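PDB 3CJE: OsmC-like protein from Jannaschia sp., which probably reduces organic hydroperoxides as a thiol-dependent peroxidase of the OsmC family, thereby contributing to resistance against oxidative stress. Local coordinates for residues G69-G72 with C73-Q77; A103-P107 with V108-G112; D126-E129 with A130-A133; R157-G161 with D162-D166. One frame throughout, in Å; residues are numbered along the deposited sequence. Where two conformers were deposited one is given.

Interaction 1 (G69-G72 with C73-Q77)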
ATOM      1  N   GLY A  69      -4.207   3.925   0.700  1.00 15.99           N
ATOM      2  CA  GLY A  69      -4.234   3.368  -0.648  1.00 16.28           C
ATOM      3  C   GLY A  69      -5.217   2.242  -0.789  1.00 14.69           C
ATOM      4  O   GLY A  69      -6.004   2.180  -1.717  1.00 15.67           O
ATOM      5  N   LEU A  70      -5.185   1.310   0.161  1.00 15.80           N
ATOM      6  CA  LEU A  70      -6.087   0.147   0.117  1.00 15.05           C
ATOM      7  C   LEU A  70      -7.523   0.609   0.216  1.00 15.72           C
ATOM      8  O   LEU A  70      -8.346   0.210  -0.580  1.00 14.61           O
ATOM      9  CB  LEU A  70      -5.749  -0.777   1.267  1.00 15.73           C
ATOM     10  CG  LEU A  70      -6.679  -1.983   1.379  1.00 16.36           C
ATOM     11  CD1 LEU A  70      -6.808  -2.843   0.069  1.00 17.42           C
ATOM     12  CD2 LEU A  70      -6.272  -2.821   2.595  1.00 18.86           C
ATOM     13  N   THR A  71      -7.812   1.491   1.182  1.00 15.98           N
ATOM     14  CA  THR A  71      -9.188   1.973   1.406  1.00 15.21           C
ATOM     15  C   THR A  71      -9.670   2.745   0.170  1.00 14.18           C
ATOM     16  O   THR A  71     -10.798   2.544  -0.314  1.00 16.11           O
ATOM     17  CB  THR A  71      -9.265   2.817   2.682  1.00 16.38           C
ATOM     18  OG1 THR A  71      -8.683   2.055   3.768  1.00 17.34           O
ATOM     19  CG2 THR A  71     -10.703   3.194   3.016  1.00 19.08           C
ATOM     20  N   GLY A  72      -8.826   3.632  -0.348  1.00 14.99           N
ATOM     21  CA  GLY A  72      -9.140   4.423  -1.526  1.00 16.59           C
ATOM     22  C   GLY A  72      -9.352   3.577  -2.770  1.00 17.12           C
ATOM     23  O   GLY A  72     -10.221   3.875  -3.573  1.00 16.33           O
ATOM     24  N   CYS A  73      -8.572   2.512  -2.900  1.00 16.63           N
ATOM     25  CA  CYS A  73      -8.679   1.591  -4.064  1.00 17.24           C
ATOM     26  C   CYS A  73     -10.059   0.908  -4.048  1.00 16.18           C
ATOM     27  O   CYS A  73     -10.804   0.935  -5.033  1.00 17.39           O
ATOM     28  CB  CYS A  73      -7.543   0.591  -4.067  1.00 19.07           C
ATOM     29  SG  CYS A  73      -7.382  -0.229  -5.730  1.00 28.52           S
ATOM     30  N   VAL A  74     -10.439   0.375  -2.894  1.00 16.11           N
ATOM     31  CA  VAL A  74     -11.730  -0.290  -2.725  1.00 15.88           C
ATOM     32  C   VAL A  74     -12.862   0.677  -3.033  1.00 14.72           C
ATOM     33  O   VAL A  74     -13.780   0.393  -3.799  1.00 16.41           O
ATOM     34  CB  VAL A  74     -11.882  -0.856  -1.289  1.00 17.64           C
ATOM     35  CG1 VAL A  74     -13.341  -1.294  -0.995  1.00 23.78           C
ATOM     36  CG2 VAL A  74     -10.913  -2.054  -1.107  1.00 21.18           C
HETATM   37  N   MSE A  75     -12.788   1.871  -2.437  1.00 15.45           N
HETATM   38  CA  MSE A  75     -13.816   2.898  -2.642  1.00 15.32           C
HETATM   39  C   MSE A  75     -13.938   3.310  -4.098  1.00 15.87           C
HETATM   40  O   MSE A  75     -15.051   3.464  -4.616  1.00 15.82           O
HETATM   41  CB  MSE A  75     -13.509   4.111  -1.746  1.00 15.73           C
HETATM   42  CG  MSE A  75     -13.683   3.824  -0.317  1.00 14.11           C
HETATM   43 SE   MSE A  75     -13.208   5.367   0.759  0.75 20.37          SE
HETATM   44  CE  MSE A  75     -14.809   6.402   0.386  1.00 18.70           C
ATOM     45  N   THR A  76     -12.798   3.486  -4.765  1.00 14.75           N
ATOM     46  CA  THR A  76     -12.797   3.859  -6.161  1.00 15.65           C
ATOM     47  C   THR A  76     -13.530   2.826  -7.016  1.00 14.64           C
ATOM     48  O   THR A  76     -14.343   3.185  -7.872  1.00 17.23           O
ATOM     49  CB  THR A  76     -11.357   4.135  -6.652  1.00 19.41           C
ATOM     50  OG1 THR A  76     -10.851   5.274  -5.931  1.00 22.24           O
ATOM     51  CG2 THR A  76     -11.345   4.443  -8.153  1.00 24.11           C
ATOM     52  N   GLN A  77     -13.282   1.533  -6.780  1.00 15.62           N
ATOM     53  CA  GLN A  77     -13.946   0.498  -7.581  1.00 15.05           C
ATOM     54  C   GLN A  77     -15.454   0.471  -7.310  1.00 13.79           C
ATOM     55  O   GLN A  77     -16.256   0.299  -8.227  1.00 15.55           O
ATOM     56  CB  GLN A  77     -13.357  -0.888  -7.298  1.00 18.18           C
ATOM     57  CG  GLN A  77     -11.846  -1.006  -7.316  1.00 24.37           C
ATOM     58  CD  GLN A  77     -11.280  -0.551  -8.576  1.00 28.49           C
ATOM     59  OE1 GLN A  77     -11.829  -0.859  -9.648  1.00 27.76           O
ATOM     60  NE2 GLN A  77     -10.187   0.206  -8.497  1.00 33.08           N
TER
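Thr76 turns its hydroxyl back along the helix to Gly72, and two donors of this one residue meet on a single carbonyl oxygen. Thr76 N and Thr76 OG1 approach Gly72 O from opposite faces of the carbonyl plane, the amide at 2.9 Å and the hydroxyl at 2.8 Å. The hydroxyl can do this because OG1 lies anti to the carbonyl carbon of its own residue (chi1 -64°), beside the backbone N. The bond in turn holds the side-chain rotation and satisfies the buried OG1. The other backbone bonds are regular i to i+4 links, such as Met75 N to Thr71 O at 3.0 Å.

Apolar contacts follow the same spacing. Thr71 and selenomethionine Met75 lie alongside each other, with CG2 of Thr71 4.0 Å from SE of Met75, while the Thr71 hydroxyl bonds instead to Ile67 O. Leu70 CD1 meets Val74 CG2 more loosely, at 4.3 Å.

Strands 28-37 and 93-105 cover the Thr71-Met75 side, and helix 143-148 packs on Leu70, Cys73 and Val74. Cys73 also touches Cys142 of its own chain and Pro62 of the second subunit. Helix 62-81 is thus the buried central helix of an OsmC-like alpha+beta fold, lying between sheet and dimer partner, and the neighbouring Cys73 and Cys142 are consistent with the two-cysteine redox centre of this family.

Interaction 2 (A103-P107 with V108-G112)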
ATOM      1  N   ALA A 103       8.307  -9.487  15.937  1.00 16.33           N
ATOM      2  CA  ALA A 103       9.050 -10.252  16.914  1.00 17.17           C
ATOM      3  C   ALA A 103      10.525  -9.901  16.785  1.00 15.40           C
ATOM      4  O   ALA A 103      11.025  -9.635  15.700  1.00 15.26           O
ATOM      5  CB  ALA A 103       8.826 -11.746  16.717  1.00 19.72           C
ATOM      6  N   LYS A 104      11.216  -9.947  17.923  0.50 16.77           N
ATOM      7  CA  LYS A 104      12.656  -9.724  17.974  0.50 16.13           C
ATOM      8  C   LYS A 104      13.344 -10.767  17.107  0.50 16.49           C
ATOM      9  O   LYS A 104      12.901 -11.920  17.049  0.50 19.09           O
ATOM     10  CB  LYS A 104      13.173  -9.840  19.419  0.50 15.80           C
ATOM     11  CG  LYS A 104      14.674  -9.704  19.530  0.50 17.50           C
ATOM     12  CD  LYS A 104      15.144  -9.645  20.973  0.50 16.92           C
ATOM     13  CE  LYS A 104      16.627  -9.287  21.027  0.50 20.69           C
ATOM     14  NZ  LYS A 104      17.427 -10.369  20.466  0.50 19.66           N
ATOM     15  N   ALA A 105      14.411 -10.360  16.417  1.00 16.85           N
ATOM     16  CA  ALA A 105      15.219 -11.296  15.635  1.00 20.77           C
ATOM     17  C   ALA A 105      16.652 -10.841  15.805  1.00 20.22           C
ATOM     18  O   ALA A 105      17.151 -10.043  15.009  1.00 20.10           O
ATOM     19  CB  ALA A 105      14.826 -11.254  14.177  1.00 20.93           C
ATOM     20  N   GLY A 106      17.281 -11.277  16.894  1.00 23.49           N
ATOM     21  CA  GLY A 106      18.625 -10.821  17.217  1.00 22.88           C
ATOM     22  C   GLY A 106      18.641  -9.329  17.447  1.00 20.73           C
ATOM     23  O   GLY A 106      17.895  -8.820  18.279  1.00 22.42           O
ATOM     24  N   PRO A 107      19.467  -8.586  16.666  1.00 17.33           N
ATOM     25  CA  PRO A 107      19.551  -7.137  16.898  1.00 17.83           C
ATOM     26  C   PRO A 107      18.427  -6.299  16.273  1.00 16.19           C
ATOM     27  O   PRO A 107      18.359  -5.081  16.498  1.00 15.93           O
ATOM     28  CB  PRO A 107      20.859  -6.763  16.208  1.00 17.58           C
ATOM     29  CG  PRO A 107      20.949  -7.713  15.087  1.00 18.13           C
ATOM     30  CD  PRO A 107      20.377  -9.013  15.590  1.00 18.29           C
ATOM     31  N   VAL A 108      17.562  -6.932  15.478  1.00 14.26           N
ATOM     32  CA  VAL A 108      16.507  -6.223  14.782  1.00 14.33           C
ATOM     33  C   VAL A 108      15.176  -6.967  15.008  1.00 14.39           C
ATOM     34  O   VAL A 108      15.063  -7.775  15.963  1.00 15.91           O
ATOM     35  CB  VAL A 108      16.839  -6.005  13.272  1.00 18.42           C
ATOM     36  CG1 VAL A 108      18.056  -5.078  13.132  1.00 19.22           C
ATOM     37  CG2 VAL A 108      17.077  -7.324  12.575  1.00 17.20           C
ATOM     38  N   TYR A 109      14.166  -6.674  14.195  1.00 13.04           N
ATOM     39  CA  TYR A 109      12.873  -7.360  14.295  1.00 12.73           C
ATOM     40  C   TYR A 109      12.437  -7.862  12.940  1.00 14.03           C
ATOM     41  O   TYR A 109      12.895  -7.381  11.913  1.00 14.01           O
ATOM     42  CB  TYR A 109      11.783  -6.433  14.883  1.00 13.10           C
ATOM     43  CG  TYR A 109      11.562  -5.153  14.075  1.00 13.64           C
ATOM     44  CD1 TYR A 109      10.660  -5.081  13.028  1.00 17.38           C
ATOM     45  CD2 TYR A 109      12.279  -4.010  14.385  1.00 14.31           C
ATOM     46  CE1 TYR A 109      10.513  -3.897  12.316  1.00 17.90           C
ATOM     47  CE2 TYR A 109      12.152  -2.844  13.678  1.00 14.86           C
ATOM     48  CZ  TYR A 109      11.266  -2.791  12.641  1.00 17.77           C
ATOM     49  OH  TYR A 109      11.234  -1.542  12.041  1.00 24.05           O
ATOM     50  N   GLU A 110      11.535  -8.816  12.964  1.00 14.78           N
ATOM     51  CA  GLU A 110      10.858  -9.324  11.778  1.00 15.86           C
ATOM     52  C   GLU A 110       9.349  -9.180  11.960  1.00 16.69           C
ATOM     53  O   GLU A 110       8.835  -9.104  13.084  1.00 15.48           O
ATOM     54  CB  GLU A 110      11.285 -10.780  11.538  1.00 15.37           C
ATOM     55  CG  GLU A 110      12.798 -10.899  11.288  1.00 25.06           C
ATOM     56  CD  GLU A 110      13.280 -12.337  11.023  1.00 29.70           C
ATOM     57  OE1 GLU A 110      12.417 -13.244  11.167  1.00 32.77           O
ATOM     58  OE2 GLU A 110      14.513 -12.532  10.729  1.00 28.04           O
ATOM     59  N   THR A 111       8.634  -9.075  10.851  1.00 13.98           N
ATOM     60  CA  THR A 111       7.236  -8.684  10.897  1.00 13.56           C
ATOM     61  C   THR A 111       6.392  -9.641  10.066  1.00 14.16           C
ATOM     62  O   THR A 111       6.905 -10.463   9.253  1.00 14.53           O
ATOM     63  CB  THR A 111       7.072  -7.254  10.337  1.00 17.03           C
ATOM     64  OG1 THR A 111       7.417  -7.291   8.939  1.00 18.42           O
ATOM     65  CG2 THR A 111       7.999  -6.266  11.097  1.00 18.26           C
ATOM     66  N   GLY A 112       5.073  -9.522  10.239  1.00 16.01           N
ATOM     67  CA  GLY A 112       4.146 -10.158   9.331  1.00 17.62           C
ATOM     68  C   GLY A 112       2.744  -9.641   9.528  1.00 16.97           C
ATOM     69  O   GLY A 112       2.453  -9.014  10.568  1.00 15.41           O
TER
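Ala103 and Glu110 form an antiparallel hydrogen-bonded pair, as do Ala105 and Val108, in a beta hairpin with a two-residue loop, whose type II' turn runs from Ala105 to Val108. Gly106 takes the first corner with positive phi (62°) and Pro107 the second. The pair farther from the turn is joined by Ala103 N to Glu110 O and Glu110 N to Ala103 O, both 2.9 Å. Next to the turn the bonds are unequal: Ala105 N reaches Val108 O at 2.7 Å, whereas Val108 N is 3.2 Å from Ala105 O and stands well above its carbonyl plane.

Ala103, Ala105, Val108 and Glu110 direct their side chains to one face of the ribbon. Pro107 CG lies near Val108 CG1, a loose apolar contact at the turn. In one of its two conformers, Lys104 bends back over the turn and bonds through NZ to Gly106 O at 2.7 Å. Tyr109 has its CG between the backbone N and the carbonyl carbon (chi1 58°), and its ring leads away from the hairpin, with Thr111 CG2 at the ring edge and in its plane.

The ring goes to the second subunit, where it packs edge-to-face with Phe81, while Pro107 O accepts a hydrogen bond from Arg84 of that subunit. The hairpin tip is therefore part of the dimer interface. On the hairpin itself, the methyl of Ala105 rests diagonally against Glu110 rather than on its directly paired neighbour Val108, with Ala105 CB 3.5 Å from Glu110 CG and 3.7 Å from Glu110 CD.

Interaction 3 (D126-E129 with A130-A133). With GOL (glycerol), chain G.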
ATOM      1  N   ASP A 126     -31.197  -0.542  -2.775  1.00 15.70           N
ATOM      2  CA  ASP A 126     -31.269  -1.727  -3.619  1.00 14.65           C
ATOM      3  C   ASP A 126     -31.233  -3.044  -2.840  1.00 14.82           C
ATOM      4  O   ASP A 126     -30.904  -3.045  -1.647  1.00 13.78           O
ATOM      5  CB  ASP A 126     -30.121  -1.689  -4.607  1.00 14.18           C
ATOM      6  CG  ASP A 126     -30.114  -0.400  -5.410  1.00 19.85           C
ATOM      7  OD1 ASP A 126     -31.005  -0.201  -6.234  1.00 19.61           O
ATOM      8  OD2 ASP A 126     -29.237   0.436  -5.191  1.00 17.25           O
ATOM      9  N   PRO A 127     -31.540  -4.174  -3.509  1.00 13.76           N
ATOM     10  CA  PRO A 127     -31.460  -5.461  -2.837  1.00 14.74           C
ATOM     11  C   PRO A 127     -30.067  -5.747  -2.320  1.00 15.18           C
ATOM     12  O   PRO A 127     -29.057  -5.363  -2.935  1.00 16.10           O
ATOM     13  CB  PRO A 127     -31.863  -6.469  -3.936  1.00 15.63           C
ATOM     14  CG  PRO A 127     -32.757  -5.719  -4.843  1.00 16.31           C
ATOM     15  CD  PRO A 127     -32.105  -4.331  -4.875  1.00 15.01           C
ATOM     16  N   ILE A 128     -30.024  -6.442  -1.196  1.00 15.40           N
ATOM     17  CA  ILE A 128     -28.734  -6.816  -0.590  1.00 16.08           C
ATOM     18  C   ILE A 128     -27.872  -7.614  -1.592  1.00 15.03           C
ATOM     19  O   ILE A 128     -26.674  -7.393  -1.666  1.00 15.59           O
ATOM     20  CB  ILE A 128     -28.941  -7.612   0.735  1.00 17.47           C
ATOM     21  CG1 ILE A 128     -29.429  -6.648   1.828  1.00 16.51           C
ATOM     22  CG2 ILE A 128     -27.641  -8.309   1.192  1.00 18.60           C
ATOM     23  CD1 ILE A 128     -30.057  -7.394   3.032  1.00 22.86           C
ATOM     24  N   GLU A 129     -28.508  -8.504  -2.358  0.50 16.20           N
ATOM     25  CA  GLU A 129     -27.820  -9.337  -3.384  0.50 18.35           C
ATOM     26  C   GLU A 129     -27.091  -8.476  -4.430  0.50 17.72           C
ATOM     27  O   GLU A 129     -26.003  -8.822  -4.919  0.50 17.34           O
ATOM     28  CB  GLU A 129     -28.806 -10.249  -4.146  0.50 19.27           C
ATOM     29  CG  GLU A 129     -29.838 -10.966  -3.306  0.50 33.50           C
ATOM     30  CD  GLU A 129     -31.072 -10.125  -3.103  0.50 25.64           C
ATOM     31  OE1 GLU A 129     -31.983 -10.164  -3.979  0.50 36.30           O
ATOM     32  OE2 GLU A 129     -31.111  -9.441  -2.072  0.50 16.81           O
ATOM     33  N   ALA A 130     -27.724  -7.366  -4.791  1.00 14.63           N
ATOM     34  CA  ALA A 130     -27.148  -6.422  -5.765  1.00 16.67           C
ATOM     35  C   ALA A 130     -25.922  -5.706  -5.170  1.00 14.81           C
ATOM     36  O   ALA A 130     -24.894  -5.459  -5.847  1.00 14.95           O
ATOM     37  CB  ALA A 130     -28.212  -5.387  -6.239  1.00 14.52           C
ATOM     38  N   GLN A 131     -26.050  -5.348  -3.886  1.00 13.82           N
ATOM     39  CA  GLN A 131     -24.965  -4.697  -3.149  1.00 13.79           C
ATOM     40  C   GLN A 131     -23.781  -5.646  -2.990  1.00 15.01           C
ATOM     41  O   GLN A 131     -22.620  -5.274  -3.151  1.00 15.77           O
ATOM     42  CB  GLN A 131     -25.472  -4.251  -1.796  1.00 13.41           C
ATOM     43  CG  GLN A 131     -26.549  -3.140  -1.875  1.00 14.64           C
ATOM     44  CD  GLN A 131     -27.066  -2.792  -0.516  1.00 15.59           C
ATOM     45  OE1 GLN A 131     -26.290  -2.502   0.392  1.00 15.18           O
ATOM     46  NE2 GLN A 131     -28.376  -2.900  -0.333  1.00 15.00           N
ATOM     47  N   GLN A 132     -24.068  -6.903  -2.665  1.00 15.60           N
ATOM     48  CA  GLN A 132     -23.016  -7.913  -2.585  1.00 15.99           C
ATOM     49  C   GLN A 132     -22.316  -8.122  -3.942  1.00 15.08           C
ATOM     50  O   GLN A 132     -21.075  -8.275  -3.969  1.00 16.78           O
ATOM     51  CB  GLN A 132     -23.595  -9.215  -2.054  1.00 18.11           C
ATOM     52  CG  GLN A 132     -23.950  -9.116  -0.565  1.00 19.81           C
ATOM     53  CD  GLN A 132     -24.583 -10.390  -0.072  1.00 24.75           C
ATOM     54  OE1 GLN A 132     -25.454 -10.964  -0.738  1.00 27.03           O
ATOM     55  NE2 GLN A 132     -24.130 -10.854   1.094  1.00 32.49           N
ATOM     56  N   ALA A 133     -23.063  -8.112  -5.043  1.00 16.49           N
ATOM     57  CA  ALA A 133     -22.477  -8.273  -6.395  1.00 14.81           C
ATOM     58  C   ALA A 133     -21.492  -7.129  -6.644  1.00 14.03           C
ATOM     59  O   ALA A 133     -20.399  -7.335  -7.187  1.00 15.23           O
ATOM     60  CB  ALA A 133     -23.538  -8.264  -7.451  1.00 14.73           C
TER
HETATM   61  C1  GOL G 172     -30.529  -2.973   3.393  1.00 20.76           C
HETATM   62  O1  GOL G 172     -29.461  -2.437   4.180  1.00 20.95           O
HETATM   63  C2  GOL G 172     -31.080  -2.006   2.357  1.00 19.31           C
HETATM   64  O2  GOL G 172     -29.896  -1.502   1.661  1.00 19.55           O
HETATM   65  C3  GOL G 172     -31.988  -2.826   1.367  1.00 18.00           C
HETATM   66  O3  GOL G 172     -32.310  -1.842   0.416  1.00 32.08           O
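Gln131 folds its side-chain amide back over the start of its helix to hold Asp126 O, a backbone carbonyl five residues earlier. Gln131 NE2 lies 2.9 Å from Asp126 O, which sits close to the plane of the Gln131 amide, although the donor stands 46° out of the plane of the carbonyl it meets. The side chain leaves with CG anti to its own carbonyl carbon (chi1 -66°) and then runs extended, which carries the amide past the first helical turn. A glycerol, probably from the crystallisation liquor, bridges the same two groups: its O3 donates to Asp126 O at 2.8 Å, and its O2 accepts from Gln131 NE2 at 2.9 Å. The amide nitrogen thus serves two acceptors, and the Asp126 carbonyl receives two donors.

Pro127 occupies the N-cap position. Its carbonyl starts the helical pattern by accepting from Gln131 N at 3.2 Å, in the carbonyl plane, and more weakly from Ala130 N. One turn along, the side chains of Ile128 and Gln132 cross at a slant, with Ile128 CG2 3.9 Å from Gln132 CD, and Gln132 N bonds to Ile128 O at 2.8 Å. Ala130 CB faces the ring of Pro127 more loosely.

The capping turn leads from strand 108-121 into helix 128-141. Asp126 OD2 ties it to Thr88 N in the loop ahead of strand 93-105, while Ile128 and Gln132 pack on Ile165 of the second subunit, whose C-terminal strand 163-166 also accepts Gln132 NE2 at Asp166 O.

Interaction 4 (R157-G161 with D162-D166)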
ATOM      1  N   ARG A 157      17.471  -5.695  -5.882  1.00 14.86           N
ATOM      2  CA  ARG A 157      18.844  -5.596  -6.372  1.00 15.44           C
ATOM      3  C   ARG A 157      19.594  -4.471  -5.661  1.00 14.17           C
ATOM      4  O   ARG A 157      19.006  -3.498  -5.200  1.00 15.62           O
ATOM      5  CB  ARG A 157      18.881  -5.381  -7.870  1.00 14.94           C
ATOM      6  CG  ARG A 157      18.207  -6.540  -8.691  1.00 17.22           C
ATOM      7  CD  ARG A 157      18.515  -6.413 -10.143  1.00 18.66           C
ATOM      8  NE  ARG A 157      18.068  -5.121 -10.671  1.00 23.96           N
ATOM      9  CZ  ARG A 157      18.312  -4.717 -11.915  1.00 31.30           C
ATOM     10  NH1 ARG A 157      18.936  -5.527 -12.772  1.00 29.77           N
ATOM     11  NH2 ARG A 157      17.952  -3.511 -12.303  1.00 26.56           N
ATOM     12  N   LEU A 158      20.912  -4.616  -5.587  1.00 13.26           N
ATOM     13  CA  LEU A 158      21.788  -3.677  -4.940  1.00 12.29           C
ATOM     14  C   LEU A 158      22.756  -3.141  -5.995  1.00 14.28           C
ATOM     15  O   LEU A 158      23.388  -3.939  -6.720  1.00 14.17           O
ATOM     16  CB  LEU A 158      22.623  -4.400  -3.863  1.00 13.09           C
ATOM     17  CG  LEU A 158      23.767  -3.624  -3.264  1.00 16.57           C
ATOM     18  CD1 LEU A 158      23.308  -2.325  -2.525  1.00 15.39           C
ATOM     19  CD2 LEU A 158      24.603  -4.514  -2.299  1.00 15.38           C
ATOM     20  N   LYS A 159      22.869  -1.825  -6.124  0.50 13.20           N
ATOM     21  CA  LYS A 159      23.866  -1.254  -7.026  0.50 12.73           C
ATOM     22  C   LYS A 159      25.281  -1.575  -6.545  0.50 13.12           C
ATOM     23  O   LYS A 159      25.572  -1.438  -5.348  0.50 10.76           O
ATOM     24  CB  LYS A 159      23.684   0.257  -7.196  0.50 12.57           C
ATOM     25  CG  LYS A 159      24.509   0.837  -8.334  0.50 12.96           C
ATOM     26  CD  LYS A 159      24.045   2.214  -8.707  0.50 17.70           C
ATOM     27  CE  LYS A 159      24.636   2.678 -10.041  0.50 20.05           C
ATOM     28  NZ  LYS A 159      24.476   1.641 -11.112  0.50 34.20           N
ATOM     29  N   VAL A 160      26.111  -2.062  -7.479  1.00 13.41           N
ATOM     30  CA  VAL A 160      27.558  -2.198  -7.317  1.00 14.38           C
ATOM     31  C   VAL A 160      28.207  -1.649  -8.592  1.00 15.73           C
ATOM     32  O   VAL A 160      28.071  -2.229  -9.680  1.00 15.86           O
ATOM     33  CB  VAL A 160      27.976  -3.668  -7.123  1.00 14.30           C
ATOM     34  CG1 VAL A 160      29.513  -3.768  -7.047  1.00 14.33           C
ATOM     35  CG2 VAL A 160      27.278  -4.276  -5.893  1.00 15.76           C
ATOM     36  N   GLY A 161      28.854  -0.498  -8.484  1.00 16.73           N
ATOM     37  CA  GLY A 161      29.413   0.146  -9.653  1.00 19.08           C
ATOM     38  C   GLY A 161      28.349   0.455 -10.668  1.00 19.90           C
ATOM     39  O   GLY A 161      27.340   1.093 -10.341  1.00 21.38           O
ATOM     40  N   ASP A 162      28.548  -0.056 -11.878  1.00 18.38           N
ATOM     41  CA  ASP A 162      27.612   0.197 -12.969  1.00 24.32           C
ATOM     42  C   ASP A 162      26.547  -0.849 -13.122  1.00 25.61           C
ATOM     43  O   ASP A 162      25.820  -0.858 -14.126  1.00 29.27           O
ATOM     44  CB  ASP A 162      28.401   0.313 -14.275  1.00 24.55           C
ATOM     45  CG  ASP A 162      29.114   1.633 -14.373  1.00 34.92           C
ATOM     46  OD1 ASP A 162      28.547   2.624 -13.850  1.00 41.96           O
ATOM     47  OD2 ASP A 162      30.217   1.661 -14.951  1.00 46.32           O
ATOM     48  N   THR A 163      26.456  -1.764 -12.173  1.00 19.62           N
ATOM     49  CA  THR A 163      25.535  -2.840 -12.340  1.00 19.06           C
ATOM     50  C   THR A 163      24.720  -3.032 -11.072  1.00 18.00           C
ATOM     51  O   THR A 163      25.011  -2.414 -10.057  1.00 18.59           O
ATOM     52  CB  THR A 163      26.246  -4.173 -12.722  1.00 21.74           C
ATOM     53  OG1 THR A 163      25.254  -5.063 -13.290  1.00 29.74           O
ATOM     54  CG2 THR A 163      26.951  -4.813 -11.526  1.00 21.54           C
ATOM     55  N   PHE A 164      23.691  -3.857 -11.186  1.00 15.84           N
ATOM     56  CA  PHE A 164      22.833  -4.206 -10.061  1.00 15.55           C
ATOM     57  C   PHE A 164      22.921  -5.706  -9.862  1.00 19.11           C
ATOM     58  O   PHE A 164      22.736  -6.481 -10.828  1.00 22.28           O
ATOM     59  CB  PHE A 164      21.384  -3.832 -10.384  1.00 18.60           C
ATOM     60  CG  PHE A 164      21.072  -2.411 -10.135  1.00 15.78           C
ATOM     61  CD1 PHE A 164      20.708  -1.988  -8.871  1.00 15.61           C
ATOM     62  CD2 PHE A 164      21.131  -1.471 -11.174  1.00 24.57           C
ATOM     63  CE1 PHE A 164      20.392  -0.660  -8.621  1.00 19.72           C
ATOM     64  CE2 PHE A 164      20.819  -0.116 -10.915  1.00 26.08           C
ATOM     65  CZ  PHE A 164      20.453   0.269  -9.629  1.00 23.92           C
ATOM     66  N   ILE A 165      23.242  -6.126  -8.651  1.00 17.16           N
ATOM     67  CA  ILE A 165      23.324  -7.538  -8.311  1.00 17.62           C
ATOM     68  C   ILE A 165      22.148  -7.923  -7.424  1.00 19.12           C
ATOM     69  O   ILE A 165      21.527  -7.084  -6.762  1.00 16.27           O
ATOM     70  CB  ILE A 165      24.669  -7.911  -7.659  1.00 17.92           C
ATOM     71  CG1 ILE A 165      24.780  -7.379  -6.224  1.00 18.50           C
ATOM     72  CG2 ILE A 165      25.864  -7.385  -8.520  1.00 17.67           C
ATOM     73  CD1 ILE A 165      26.056  -7.896  -5.467  1.00 19.79           C
ATOM     74  N   ASP A 166      21.818  -9.206  -7.393  1.00 20.64           N
ATOM     75  CA  ASP A 166      20.673  -9.645  -6.595  1.00 22.37           C
ATOM     76  C   ASP A 166      20.945  -9.483  -5.116  1.00 20.98           C
ATOM     77  O   ASP A 166      22.065  -9.643  -4.675  1.00 21.89           O
ATOM     78  CB  ASP A 166      20.278 -11.080  -6.960  1.00 27.38           C
ATOM     79  CG  ASP A 166      19.692 -11.179  -8.370  1.00 37.34           C
ATOM     80  OD1 ASP A 166      18.937 -10.263  -8.806  1.00 43.43           O
ATOM     81  OD2 ASP A 166      19.988 -12.186  -9.048  1.00 49.29           O
TER
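Asp162 forms the second corner of a type II' turn, after Gly161 (phi 59°), and closes the beta hairpin with a two-residue loop between strands 154-160 and 163-166. Thr163 follows in a hydrogen-bonded pair with Val160: Thr163 O accepts from Val160 N at 2.8 Å, and Thr163 N gives the return bond to Val160 O.

Phe164 carries most of the side-chain contact. Its ring receives Lys159 over one face, with Lys159 CB 4.2 Å from the ring centroid in an off-centre CH-pi contact. Arg157 lies on the other flank of Phe164, guanidinium and ring planes only 12° apart, but it is CB of Phe164, and not the ring, that sits over the guanidinium centre. Arg157 NE makes a salt bridge to Asp119 of the second subunit, and Arg157 and Leu158 join a parallel ladder with that chain.

Ile165 bonds through its backbone to Leu158 in both directions, Leu158 N to Ile165 O at 2.8 Å. On the face shared with Leu158, its CD1 reaches diagonally to Val160 CG2 at 3.8 Å. At the end of the strand, Asp166 OD1 stands 3.8 Å from Arg157 CG, beside the aliphatic part of the arginine.

In the fold
Interaction 1 is the buried one, its centre about 6 Å from the centre of the chain, whereas interactions 2, 3 and 4 lie at the surface. Interactions 1 and 3 are each contained in one helix and rely on side chains returning to carbonyls of the preceding turn; 2 and 4 are hairpins with type II' turns, with side chains meeting diagonally and, in interaction 4, also directly across a pair. All four also touch the second subunit. Interactions 3 and 4 lie about 52 Å apart between centres within the chain, yet meet across the dimer, where 126-133 packs on 157-166 of the partner. Likewise Gln77 of interaction 1 makes a weak hydrogen bond to Tyr109 of the partner's interaction 2.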